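Local coordinates for lactate racemase (Thermoanaerobacterium thermosaccharolyticum, PDB 2YJG), which interconverts the D- and L-isomers of lactate as a homodimeric enzyme that depends on a nickel pincer cofactor, here captured as the apoprotein, at residues 15-20 and 410-415; 66-71 and 84-89; 238-243 and 264-269; 361-366 and 385-390. All blocks are in the same frame, centred on the assembly; numbering follows the deposited sequence.

Contact 1 of 4, residues 15-20 and 410-415; sequences FDLPDE and SKINVI
Leu17 meets two residues of the strand 412-415 at once, one with each of its methyl branches. Its CD1 comes tip to tip with CD1 of Ile412, 3.7 Å away, while CD2 lies alongside CG2 of Val414, also at 3.7 Å, the leucine and valine passing flank to flank and pointing opposite ways. CD2 of Leu17 is also 4.1 Å from Ile412 CD1, so the isoleucine methyl sits against both arms of the leucine fork. Leu17 CG is anti to the backbone N (chi1 -179°), and chi2 of 55° makes CD2 the extended branch, the one that reaches Val414, with CD1 turned aside to Ile412. Ile412 and Val414 are two apart in the strand and both direct their CB atoms at residues 15-20, whereas the intervening Asn413 turns away. Strand 412-415 belongs to the parallel six-stranded sheet, built mostly from the C-terminal part of the chain, between strands 22-25 and 279-283, and the chain that leaves the N-terminal hairpin of strands 3-8 and 11-16 lies over it before entering 22-25 at the sheet margin. At the exposed end of the contact the aliphatic part of Lys411 lies against the backbone of Glu20, its CD 3.8 Å from Glu20 O. Further out, Leu399 of helix 395-405 packs on both Leu17 and Ile412, and Ile22 also covers Leu17. Backbone hydrogen bonds fix both partners, Leu17 to Ala2 and Ile412 to Gln23.

Contact 2 of 4, residues 66-71 and 84-89; sequences IVIITS and PLLLDE
Ile68 CG1 and Leu87 CG both stand anti to their own carbonyl carbons (chi1 -56° and -67°). From there Ile68 runs extended to CD1, while in Leu87 the branch that touches is CD2, not the extended CD1. CD1 of Ile68 comes within 3.8 Å of CD2 of Leu87, the two side chains crossing obliquely. The other branch of Ile68, CG2, faces Leu86 more loosely, its distance to Leu86 CD1 being 4.3 Å. Ile68 therefore spreads its two arms over neighbouring residues of the helix. Leu86 already points its CB at the strand, whereas Leu87 starts off to the side and only its end comes near. The two elements, strand 66-71 and helix 79-91, open a beta-alpha-beta unit that is completed by strand 99-104, whose Val99 touches both Ile68 and Leu87; Leu83 and Ile90 of the same helix also pack on Ile68. At 8.7 Å, the CA atoms of Ile68 and Leu86 are the nearest across the contact. No hydrogen bond links the two segments: all three touching side chains are buried hydrocarbon, so this contact rests on dispersion and the exclusion of water.

Contact 3 of 4, residues 238-243 and 264-269; sequences NVVIDS and EFVSEI
Val240 and Val266 overlap along their flanks, one reaching out from the strand and the other from the helix, and the ring of Phe265 stands next to them with its edge turned to Val240. The closest approach is between CG2 of Val240 and CG2 of Val266, at 3.7 Å. The same Val266 methyl is 4.1 Å from Val240 CG1, so it rests against both branches of the strand residue. CG1 of Val240 serves the ring as well: it lies near the ring plane, 4.2 Å from CE2 of Phe265, and thus meets the rim and not a face. One face of that ring is occupied from within the helix, where CG1 of Ile269 sits 4.1 Å above the plane, displaced toward the rim. Phe265 CG lies anti to its N (chi1 176°), beside the carbonyl carbon, which leaves the ring flanking the helix. Phe265 also touches Asn249 of strand 247-253, Phe251 of that strand touches Val240, and Ile171 packs on Val266. Backbone hydrogen bonds between Val240 and strand 247-253 hold the valine in its place. The contact lays helix 257-270 against the antiparallel edge of the mixed sheet, where strands 233-241 and 247-253 pair. Side chain to side chain, Val266 is about 9 Å from His174, probably a catalytic proton donor/acceptor, so this strand-helix packing lies near the presumed active site.

Contact 4 of 4, residues 361-366 and 385-390; sequences QILARI and KDMFMT
This is a small, wholly apolar contact in the C-terminal region, between the helix 357-369 and the turn that follows helix 381-386. Leu363 supplies the helix side, and two methionines receive its CD2 methyl. CE of Met387 lies 3.8 Å from that methyl, with the two side chains crossing at about a right angle; CE of Met389 approaches it tip to tip at 4.2 Å. In Leu363, CG anti to the backbone N (chi1 178°), with chi2 near 60°, leaves CD2 as the extended branch, and it is this methyl that touches. Each methionine runs extended through chi2 and then turns at its last torsion, with opposite signs in Met387 and Met389 (chi3 81° and -76°). The turn itself is a Schellman motif that ends helix 381-386: Phe388, with positive phi, is its C-prime residue, Phe388 N bonds to Lys385 O, and Met389 N bonds to Val384 O. The change of direction there lets Met387 and Met389, on either side of Phe388 in sequence, both meet the Leu363 methyl, just before the chain enters the edge strand 390-392 of the parallel sheet. Phe332 of helix 326-333 touches both Leu363 and Met387, and Met300 of helix 293-305 covers Leu363 too.

How the contacts relate
Contact 1 joins residues near the two ends of the chain, and contacts 2, 3 and 4 follow one another in series within the loop it closes. Contacts 2 and 3 reach the same mixed sheet, on strands 66-71 and 233-241, their centres 21 Å apart. Contacts 1 and 4 involve the parallel sheet: strand 412-415 lies within it, and contact 4 runs into its edge strand 390-392; their centres are 24 Å apart. Contacts 1 and 2 are 47 Å apart between centres, on opposite sides of the chain centre. Contact 3 lies near the probable catalytic His174 and contact 4 about 10 Å from the probable substrate-binding Lys298, side chain to side chain, so packing around each sheet approaches likely active-site residues.

Contact 1 of 4, residues 15-20 and 410-415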
loop_
_atom_site.group_PDB
_atom_site.type_symbol
_atom_site.label_atom_id
_atom_site.label_comp_id
_atom_site.label_asym_id
_atom_site.label_seq_id
_atom_site.Cartn_x
_atom_site.Cartn_y
_atom_site.Cartn_z
ATOM N N PHE A 15 21.939 9.645 -37.133
ATOM C CA PHE A 15 22.229 10.749 -37.981
ATOM C C PHE A 15 23.666 10.640 -38.411
ATOM O O PHE A 15 24.541 10.586 -37.563
ATOM C CB PHE A 15 22.040 12.027 -37.195
ATOM C CG PHE A 15 22.071 13.253 -38.030
ATOM C CD1 PHE A 15 21.386 13.300 -39.250
ATOM C CD2 PHE A 15 22.753 14.383 -37.595
ATOM C CE1 PHE A 15 21.397 14.440 -40.036
ATOM C CE2 PHE A 15 22.755 15.533 -38.362
ATOM C CZ PHE A 15 22.073 15.562 -39.586
ATOM N N ASP A 16 23.889 10.648 -39.716
ATOM C CA ASP A 16 25.248 10.720 -40.255
ATOM C C ASP A 16 25.631 12.152 -40.449
ATOM O O ASP A 16 25.066 12.803 -41.314
ATOM C CB ASP A 16 25.278 10.021 -41.592
ATOM C CG ASP A 16 26.660 9.693 -42.033
ATOM O OD1 ASP A 16 27.605 10.267 -41.463
ATOM O OD2 ASP A 16 26.784 8.864 -42.972
ATOM N N LEU A 17 26.571 12.663 -39.652
ATOM C CA LEU A 17 27.003 14.059 -39.769
ATOM C C LEU A 17 28.496 14.086 -40.140
ATOM O O LEU A 17 29.312 13.553 -39.375
ATOM C CB LEU A 17 26.833 14.797 -38.431
ATOM C CG LEU A 17 27.214 16.258 -38.402
ATOM C CD1 LEU A 17 26.499 17.141 -39.468
ATOM C CD2 LEU A 17 26.934 16.716 -36.932
ATOM N N PRO A 18 28.843 14.703 -41.263
ATOM C CA PRO A 18 30.232 14.626 -41.685
ATOM C C PRO A 18 31.222 15.217 -40.689
ATOM O O PRO A 18 31.027 16.359 -40.194
ATOM C CB PRO A 18 30.265 15.421 -42.982
ATOM C CG PRO A 18 28.847 15.889 -43.258
ATOM C CD PRO A 18 27.961 15.149 -42.357
ATOM N N ASP A 19 32.298 14.463 -40.424
ATOM C CA ASP A 19 33.257 14.858 -39.396
ATOM C C ASP A 19 33.780 16.288 -39.568
ATOM O O ASP A 19 34.020 16.997 -38.587
ATOM C CB ASP A 19 34.472 13.889 -39.391
ATOM C CG ASP A 19 34.115 12.439 -39.039
ATOM O OD1 ASP A 19 33.140 12.122 -38.293
ATOM O OD2 ASP A 19 34.897 11.562 -39.473
ATOM N N GLU A 20 33.943 16.742 -40.810
ATOM C CA GLU A 20 34.497 18.080 -41.076
ATOM C C GLU A 20 33.604 19.229 -40.556
ATOM O O GLU A 20 34.096 20.333 -40.283
ATOM C CB GLU A 20 34.793 18.303 -42.573
ATOM C CG GLU A 20 33.610 18.138 -43.536
ATOM C CD GLU A 20 33.584 19.149 -44.718
ATOM O OE1 GLU A 20 34.333 20.149 -44.749
ATOM O OE2 GLU A 20 32.766 18.970 -45.639
ATOM N N SER A 410 29.195 25.894 -41.170
ATOM C CA SER A 410 29.461 26.230 -39.772
ATOM C C SER A 410 29.855 25.000 -38.979
ATOM O O SER A 410 29.155 24.017 -39.060
ATOM C CB SER A 410 28.211 26.860 -39.141
ATOM O OG SER A 410 27.872 28.101 -39.759
ATOM N N LYS A 411 30.946 25.018 -38.206
ATOM C CA LYS A 411 31.195 23.838 -37.336
ATOM C C LYS A 411 30.094 23.739 -36.259
ATOM O O LYS A 411 29.537 24.733 -35.853
ATOM C CB LYS A 411 32.615 23.766 -36.743
ATOM C CG LYS A 411 33.685 23.243 -37.752
ATOM C CD LYS A 411 34.769 22.375 -37.138
ATOM C CE LYS A 411 36.151 22.997 -37.274
ATOM N NZ LYS A 411 37.352 22.171 -36.988
ATOM N N ILE A 412 29.795 22.520 -35.831
ATOM C CA ILE A 412 28.612 22.194 -35.080
ATOM C C ILE A 412 29.047 21.501 -33.845
ATOM O O ILE A 412 29.856 20.546 -33.891
ATOM C CB ILE A 412 27.705 21.179 -35.849
ATOM C CG1 ILE A 412 27.269 21.723 -37.198
ATOM C CG2 ILE A 412 26.453 20.770 -35.035
ATOM C CD1 ILE A 412 26.759 20.613 -38.149
ATOM N N ASN A 413 28.500 21.928 -32.721
ATOM C CA ASN A 413 28.702 21.217 -31.497
ATOM C C ASN A 413 27.629 20.142 -31.376
ATOM O O ASN A 413 26.462 20.457 -31.499
ATOM C CB ASN A 413 28.634 22.171 -30.288
ATOM C CG ASN A 413 29.966 22.850 -29.937
ATOM O OD1 ASN A 413 29.983 23.950 -29.340
ATOM N ND2 ASN A 413 31.064 22.184 -30.218
ATOM N N VAL A 414 27.990 18.896 -31.060
ATOM C CA VAL A 414 27.006 17.805 -30.842
ATOM C C VAL A 414 27.011 17.376 -29.413
ATOM O O VAL A 414 28.034 16.934 -28.892
ATOM C CB VAL A 414 27.287 16.556 -31.761
ATOM C CG1 VAL A 414 26.205 15.448 -31.531
ATOM C CG2 VAL A 414 27.312 16.996 -33.248
ATOM N N ILE A 415 25.872 17.513 -28.736
ATOM C CA ILE A 415 25.769 17.142 -27.350
ATOM C C ILE A 415 24.661 16.087 -27.325
ATOM O O ILE A 415 23.478 16.447 -27.219
ATOM C CB ILE A 415 25.324 18.316 -26.479
ATOM C CG1 ILE A 415 26.162 19.588 -26.791
ATOM C CG2 ILE A 415 25.386 17.902 -24.996
ATOM C CD1 ILE A 415 25.877 20.796 -25.858
#

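Contact 2 of 4, residues 66-71 and 84-89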
loop_
_atom_site.group_PDB
_atom_site.type_symbol
_atom_site.label_atom_id
_atom_site.label_comp_id
_atom_site.label_asym_id
_atom_site.label_seq_id
_atom_site.Cartn_x
_atom_site.Cartn_y
_atom_site.Cartn_z
ATOM N N ILE A 66 11.699 9.768 14.892
ATOM C CA ILE A 66 12.541 9.977 13.707
ATOM C C ILE A 66 11.725 10.107 12.424
ATOM O O ILE A 66 10.729 9.425 12.242
ATOM C CB ILE A 66 13.544 8.837 13.578
ATOM C CG1 ILE A 66 14.300 8.704 14.902
ATOM C CG2 ILE A 66 14.513 9.068 12.419
ATOM C CD1 ILE A 66 15.246 7.562 14.964
ATOM N N VAL A 67 12.129 11.043 11.561
ATOM C CA VAL A 67 11.457 11.242 10.282
ATOM C C VAL A 67 12.554 11.094 9.216
ATOM O O VAL A 67 13.614 11.696 9.343
ATOM C CB VAL A 67 10.733 12.620 10.173
ATOM C CG1 VAL A 67 10.240 12.891 8.713
ATOM C CG2 VAL A 67 9.559 12.720 11.257
ATOM N N ILE A 68 12.313 10.230 8.237
ATOM C CA ILE A 68 13.141 10.186 7.027
ATOM C C ILE A 68 12.346 10.788 5.872
ATOM O O ILE A 68 11.257 10.264 5.544
ATOM C CB ILE A 68 13.426 8.795 6.578
ATOM C CG1 ILE A 68 14.089 7.961 7.697
ATOM C CG2 ILE A 68 14.334 8.775 5.317
ATOM C CD1 ILE A 68 14.169 6.450 7.365
ATOM N N ILE A 69 12.917 11.800 5.218
ATOM C CA ILE A 69 12.275 12.396 4.052
ATOM C C ILE A 69 12.759 11.607 2.845
ATOM O O ILE A 69 13.974 11.333 2.718
ATOM C CB ILE A 69 12.602 13.866 3.845
ATOM C CG1 ILE A 69 12.150 14.717 5.056
ATOM C CG2 ILE A 69 11.852 14.365 2.605
ATOM C CD1 ILE A 69 12.625 16.200 5.035
ATOM N N THR A 70 11.813 11.188 1.997
ATOM C CA THR A 70 12.124 10.494 0.777
ATOM C C THR A 70 11.475 11.210 -0.387
ATOM O O THR A 70 10.532 12.006 -0.206
ATOM C CB THR A 70 11.654 9.030 0.835
ATOM O OG1 THR A 70 12.291 8.256 -0.208
ATOM C CG2 THR A 70 10.162 8.929 0.663
ATOM N N SER A 71 11.970 10.924 -1.588
ATOM C CA SER A 71 11.425 11.485 -2.796
ATOM C C SER A 71 10.125 10.821 -3.277
ATOM O O SER A 71 9.754 9.720 -2.906
ATOM C CB SER A 71 12.456 11.482 -3.916
ATOM O OG SER A 71 13.542 12.359 -3.618
ATOM N N PRO A 84 15.470 0.359 3.294
ATOM C CA PRO A 84 15.762 -0.666 4.300
ATOM C C PRO A 84 17.122 -0.497 4.965
ATOM O O PRO A 84 17.309 -0.881 6.143
ATOM C CB PRO A 84 15.740 -1.954 3.502
ATOM C CG PRO A 84 14.768 -1.736 2.443
ATOM C CD PRO A 84 14.998 -0.268 2.035
ATOM N N LEU A 85 18.091 -0.003 4.215
ATOM C CA LEU A 85 19.446 0.145 4.772
ATOM C C LEU A 85 19.493 1.330 5.700
ATOM O O LEU A 85 20.137 1.285 6.743
ATOM C CB LEU A 85 20.470 0.281 3.649
ATOM C CG LEU A 85 20.681 -0.954 2.781
ATOM C CD1 LEU A 85 21.491 -0.580 1.552
ATOM C CD2 LEU A 85 21.315 -2.034 3.600
ATOM N N LEU A 86 18.731 2.382 5.386
ATOM C CA LEU A 86 18.621 3.484 6.360
ATOM C C LEU A 86 17.880 3.090 7.651
ATOM O O LEU A 86 18.295 3.448 8.777
ATOM C CB LEU A 86 17.879 4.660 5.713
ATOM C CG LEU A 86 18.649 5.588 4.776
ATOM C CD1 LEU A 86 17.625 6.424 3.977
ATOM C CD2 LEU A 86 19.585 6.531 5.556
ATOM N N LEU A 87 16.780 2.360 7.480
ATOM C CA LEU A 87 15.984 1.882 8.626
ATOM C C LEU A 87 16.777 0.914 9.496
ATOM O O LEU A 87 16.686 0.946 10.712
ATOM C CB LEU A 87 14.721 1.200 8.109
ATOM C CG LEU A 87 13.718 2.113 7.409
ATOM C CD1 LEU A 87 12.735 1.321 6.511
ATOM C CD2 LEU A 87 12.986 2.960 8.415
ATOM N N ASP A 88 17.535 0.032 8.876
ATOM C CA ASP A 88 18.379 -0.898 9.638
ATOM C C ASP A 88 19.432 -0.122 10.424
ATOM O O ASP A 88 19.636 -0.376 11.616
ATOM C CB ASP A 88 19.024 -1.945 8.734
ATOM C CG ASP A 88 19.674 -3.078 9.511
ATOM O OD1 ASP A 88 18.938 -3.823 10.172
ATOM O OD2 ASP A 88 20.915 -3.229 9.457
ATOM N N GLU A 89 20.097 0.826 9.763
ATOM C CA GLU A 89 21.099 1.695 10.412
ATOM C C GLU A 89 20.527 2.471 11.610
ATOM O O GLU A 89 21.109 2.494 12.680
ATOM C CB GLU A 89 21.669 2.679 9.364
ATOM C CG GLU A 89 22.669 3.718 9.880
ATOM C CD GLU A 89 24.037 3.115 10.288
ATOM O OE1 GLU A 89 24.290 1.920 10.005
ATOM O OE2 GLU A 89 24.852 3.870 10.841
#

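Contact 3 of 4, residues 238-243 and 264-269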
loop_
_atom_site.group_PDB
_atom_site.type_symbol
_atom_site.label_atom_id
_atom_site.label_comp_id
_atom_site.label_asym_id
_atom_site.label_seq_id
_atom_site.Cartn_x
_atom_site.Cartn_y
_atom_site.Cartn_z
ATOM N N ASN A 238 22.525 10.411 -0.076
ATOM C CA ASN A 238 22.197 10.728 -1.491
ATOM C C ASN A 238 22.972 9.800 -2.434
ATOM O O ASN A 238 24.168 9.635 -2.261
ATOM C CB ASN A 238 22.565 12.170 -1.836
ATOM C CG ASN A 238 21.552 13.191 -1.389
ATOM O OD1 ASN A 238 20.572 12.919 -0.674
ATOM N ND2 ASN A 238 21.805 14.399 -1.798
ATOM N N VAL A 239 22.291 9.219 -3.405
ATOM C CA VAL A 239 22.889 8.350 -4.375
ATOM C C VAL A 239 23.127 9.083 -5.700
ATOM O O VAL A 239 22.580 10.155 -5.970
ATOM C CB VAL A 239 22.078 7.065 -4.602
ATOM C CG1 VAL A 239 22.111 6.128 -3.369
ATOM C CG2 VAL A 239 20.643 7.341 -5.055
ATOM N N VAL A 240 24.021 8.503 -6.473
ATOM C CA VAL A 240 24.238 8.893 -7.845
ATOM C C VAL A 240 23.891 7.643 -8.627
ATOM O O VAL A 240 24.350 6.552 -8.319
ATOM C CB VAL A 240 25.626 9.341 -8.093
ATOM C CG1 VAL A 240 25.800 9.612 -9.585
ATOM C CG2 VAL A 240 25.957 10.609 -7.248
ATOM N N ILE A 241 23.079 7.805 -9.653
ATOM C CA ILE A 241 22.551 6.674 -10.371
ATOM C C ILE A 241 22.855 6.846 -11.876
ATOM O O ILE A 241 23.007 7.967 -12.359
ATOM C CB ILE A 241 21.015 6.476 -10.098
ATOM C CG1 ILE A 241 20.189 7.688 -10.568
ATOM C CG2 ILE A 241 20.723 6.236 -8.611
ATOM C CD1 ILE A 241 18.569 7.513 -10.593
ATOM N N ASP A 242 22.944 5.726 -12.591
ATOM C CA ASP A 242 23.177 5.747 -14.029
ATOM C C ASP A 242 21.859 5.845 -14.788
ATOM O O ASP A 242 20.793 5.944 -14.178
ATOM C CB ASP A 242 24.052 4.538 -14.451
ATOM C CG ASP A 242 23.362 3.186 -14.304
ATOM O OD1 ASP A 242 22.144 3.114 -14.094
ATOM O OD2 ASP A 242 24.075 2.141 -14.386
ATOM N N SER A 243 21.926 5.850 -16.121
ATOM C CA SER A 243 20.702 5.803 -16.976
ATOM C C SER A 243 19.640 4.795 -16.548
ATOM O O SER A 243 18.436 5.105 -16.491
ATOM C CB SER A 243 21.092 5.473 -18.417
ATOM O OG SER A 243 22.374 5.986 -18.671
ATOM N N GLU A 264 30.510 17.198 -6.273
ATOM C CA GLU A 264 31.844 17.222 -6.844
ATOM C C GLU A 264 32.014 16.003 -7.735
ATOM O O GLU A 264 32.567 16.112 -8.794
ATOM C CB GLU A 264 32.970 17.285 -5.795
ATOM C CG GLU A 264 32.994 18.585 -5.029
ATOM C CD GLU A 264 33.798 18.468 -3.728
ATOM O OE1 GLU A 264 34.260 17.361 -3.366
ATOM O OE2 GLU A 264 33.977 19.489 -3.089
ATOM N N PHE A 265 31.559 14.848 -7.302
ATOM C CA PHE A 265 31.653 13.638 -8.087
ATOM C C PHE A 265 30.869 13.815 -9.435
ATOM O O PHE A 265 31.380 13.538 -10.526
ATOM C CB PHE A 265 31.179 12.422 -7.263
ATOM C CG PHE A 265 31.168 11.133 -8.038
ATOM C CD1 PHE A 265 32.341 10.483 -8.352
ATOM C CD2 PHE A 265 29.986 10.582 -8.471
ATOM C CE1 PHE A 265 32.311 9.329 -9.106
ATOM C CE2 PHE A 265 29.979 9.394 -9.201
ATOM C CZ PHE A 265 31.139 8.790 -9.504
ATOM N N VAL A 266 29.641 14.277 -9.333
ATOM C CA VAL A 266 28.782 14.486 -10.488
ATOM C C VAL A 266 29.398 15.487 -11.403
ATOM O O VAL A 266 29.365 15.239 -12.603
ATOM C CB VAL A 266 27.316 14.784 -10.100
ATOM C CG1 VAL A 266 26.473 15.100 -11.300
ATOM C CG2 VAL A 266 26.710 13.573 -9.365
ATOM N N SER A 267 29.926 16.612 -10.897
ATOM C CA SER A 267 30.625 17.570 -11.775
ATOM C C SER A 267 31.770 16.898 -12.604
ATOM O O SER A 267 31.968 17.195 -13.824
ATOM C CB SER A 267 31.217 18.715 -10.935
ATOM O OG SER A 267 31.686 19.698 -11.812
ATOM N N GLU A 268 32.554 16.028 -11.946
ATOM C CA GLU A 268 33.651 15.346 -12.675
ATOM C C GLU A 268 33.104 14.499 -13.840
ATOM O O GLU A 268 33.650 14.547 -14.901
ATOM C CB GLU A 268 34.530 14.474 -11.753
ATOM C CG GLU A 268 35.186 15.215 -10.623
ATOM C CD GLU A 268 36.218 14.359 -9.827
ATOM O OE1 GLU A 268 36.796 13.369 -10.397
ATOM O OE2 GLU A 268 36.441 14.695 -8.624
ATOM N N ILE A 269 31.970 13.800 -13.656
ATOM C CA ILE A 269 31.387 12.912 -14.667
ATOM C C ILE A 269 30.630 13.687 -15.732
ATOM O O ILE A 269 30.715 13.355 -16.947
ATOM C CB ILE A 269 30.343 11.939 -14.078
ATOM C CG1 ILE A 269 30.898 11.065 -12.963
ATOM C CG2 ILE A 269 29.758 10.994 -15.177
ATOM C CD1 ILE A 269 32.358 10.936 -12.900
#

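Contact 4 of 4, residues 361-366 and 385-390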
loop_
_atom_site.group_PDB
_atom_site.type_symbol
_atom_site.label_atom_id
_atom_site.label_comp_id
_atom_site.label_asym_id
_atom_site.label_seq_id
_atom_site.Cartn_x
_atom_site.Cartn_y
_atom_site.Cartn_z
ATOM N N GLN A 361 10.387 31.638 -18.502
ATOM C CA GLN A 361 11.377 32.674 -18.385
ATOM C C GLN A 361 12.698 32.162 -18.978
ATOM O O GLN A 361 13.385 32.841 -19.775
ATOM C CB GLN A 361 11.549 33.010 -16.903
ATOM C CG GLN A 361 12.477 34.198 -16.680
ATOM C CD GLN A 361 12.642 34.579 -15.220
ATOM O OE1 GLN A 361 11.877 34.133 -14.352
ATOM N NE2 GLN A 361 13.641 35.424 -14.946
ATOM N N ILE A 362 13.097 30.979 -18.541
ATOM C CA ILE A 362 14.313 30.373 -19.112
ATOM C C ILE A 362 14.269 30.157 -20.577
ATOM O O ILE A 362 15.267 30.488 -21.259
ATOM C CB ILE A 362 14.682 29.080 -18.363
ATOM C CG1 ILE A 362 14.948 29.487 -16.940
ATOM C CG2 ILE A 362 15.966 28.257 -19.099
ATOM C CD1 ILE A 362 14.997 28.341 -15.900
ATOM N N LEU A 363 13.158 29.632 -21.127
ATOM C CA LEU A 363 13.069 29.482 -22.589
ATOM C C LEU A 363 13.130 30.832 -23.290
ATOM O O LEU A 363 13.850 30.983 -24.290
ATOM C CB LEU A 363 11.804 28.717 -22.971
ATOM C CG LEU A 363 11.487 28.494 -24.441
ATOM C CD1 LEU A 363 12.666 27.642 -25.056
ATOM C CD2 LEU A 363 10.111 27.801 -24.636
ATOM N N ALA A 364 12.439 31.865 -22.747
ATOM C CA ALA A 364 12.568 33.197 -23.302
ATOM C C ALA A 364 14.030 33.707 -23.293
ATOM O O ALA A 364 14.475 34.274 -24.252
ATOM C CB ALA A 364 11.550 34.256 -22.633
ATOM N N ARG A 365 14.766 33.488 -22.222
ATOM C CA ARG A 365 16.195 33.879 -22.152
ATOM C C ARG A 365 16.923 33.264 -23.370
ATOM O O ARG A 365 17.651 33.954 -24.097
ATOM C CB ARG A 365 16.828 33.413 -20.840
ATOM C CG ARG A 365 18.251 33.759 -20.730
ATOM C CD ARG A 365 18.857 33.195 -19.514
ATOM N NE ARG A 365 19.156 31.757 -19.693
ATOM C CZ ARG A 365 19.098 30.837 -18.748
ATOM N NH1 ARG A 365 18.680 31.114 -17.504
ATOM N NH2 ARG A 365 19.373 29.586 -19.064
ATOM N N ILE A 366 16.670 31.973 -23.642
ATOM C CA ILE A 366 17.321 31.309 -24.789
ATOM C C ILE A 366 16.950 31.918 -26.105
ATOM O O ILE A 366 17.798 32.292 -26.847
ATOM C CB ILE A 366 17.033 29.803 -24.785
ATOM C CG1 ILE A 366 17.591 29.257 -23.514
ATOM C CG2 ILE A 366 17.723 29.050 -25.982
ATOM C CD1 ILE A 366 17.162 27.805 -23.260
ATOM N N LYS A 385 5.729 26.285 -33.246
ATOM C CA LYS A 385 5.588 27.566 -33.972
ATOM C C LYS A 385 5.024 28.698 -33.093
ATOM O O LYS A 385 5.482 29.858 -33.127
ATOM C CB LYS A 385 4.680 27.384 -35.197
ATOM C CG LYS A 385 5.276 26.654 -36.345
ATOM C CD LYS A 385 4.289 26.565 -37.516
ATOM C CE LYS A 385 4.458 25.347 -38.379
ATOM N NZ LYS A 385 3.125 24.888 -38.946
ATOM N N ASP A 386 4.056 28.337 -32.276
ATOM C CA ASP A 386 3.402 29.258 -31.372
ATOM C C ASP A 386 4.380 29.738 -30.290
ATOM O O ASP A 386 4.190 30.786 -29.706
ATOM C CB ASP A 386 2.212 28.580 -30.685
ATOM C CG ASP A 386 0.970 28.459 -31.578
ATOM O OD1 ASP A 386 0.973 28.948 -32.695
ATOM O OD2 ASP A 386 -0.000 27.860 -31.100
ATOM N N MET A 387 5.426 28.957 -30.019
ATOM C CA MET A 387 6.440 29.286 -29.024
ATOM C C MET A 387 7.724 29.861 -29.640
ATOM O O MET A 387 8.799 29.790 -29.065
ATOM C CB MET A 387 6.712 28.073 -28.121
ATOM C CG MET A 387 5.460 27.649 -27.376
ATOM S SD MET A 387 5.640 26.242 -26.269
ATOM C CE MET A 387 6.358 27.068 -24.862
ATOM N N PHE A 388 7.561 30.526 -30.773
ATOM C CA PHE A 388 8.628 31.199 -31.469
ATOM C C PHE A 388 9.820 30.293 -31.753
ATOM O O PHE A 388 10.945 30.756 -31.750
ATOM C CB PHE A 388 9.069 32.424 -30.695
ATOM C CG PHE A 388 7.912 33.315 -30.276
ATOM C CD1 PHE A 388 7.131 33.925 -31.215
ATOM C CD2 PHE A 388 7.621 33.507 -28.949
ATOM C CE1 PHE A 388 6.087 34.735 -30.846
ATOM C CE2 PHE A 388 6.590 34.310 -28.573
ATOM C CZ PHE A 388 5.810 34.915 -29.533
ATOM N N MET A 389 9.562 29.002 -31.973
ATOM C CA MET A 389 10.570 28.074 -32.402
ATOM C C MET A 389 10.185 27.539 -33.804
ATOM O O MET A 389 9.157 27.969 -34.378
ATOM C CB MET A 389 10.714 26.987 -31.376
ATOM C CG MET A 389 11.253 27.539 -30.114
ATOM S SD MET A 389 11.511 26.286 -28.930
ATOM C CE MET A 389 9.819 25.941 -28.357
ATOM N N THR A 390 11.031 26.685 -34.385
ATOM C CA THR A 390 10.773 26.141 -35.712
ATOM C C THR A 390 10.807 24.638 -35.600
ATOM O O THR A 390 11.831 24.037 -35.128
ATOM C CB THR A 390 11.824 26.575 -36.730
ATOM O OG1 THR A 390 11.909 27.980 -36.766
ATOM C CG2 THR A 390 11.512 26.026 -38.116
#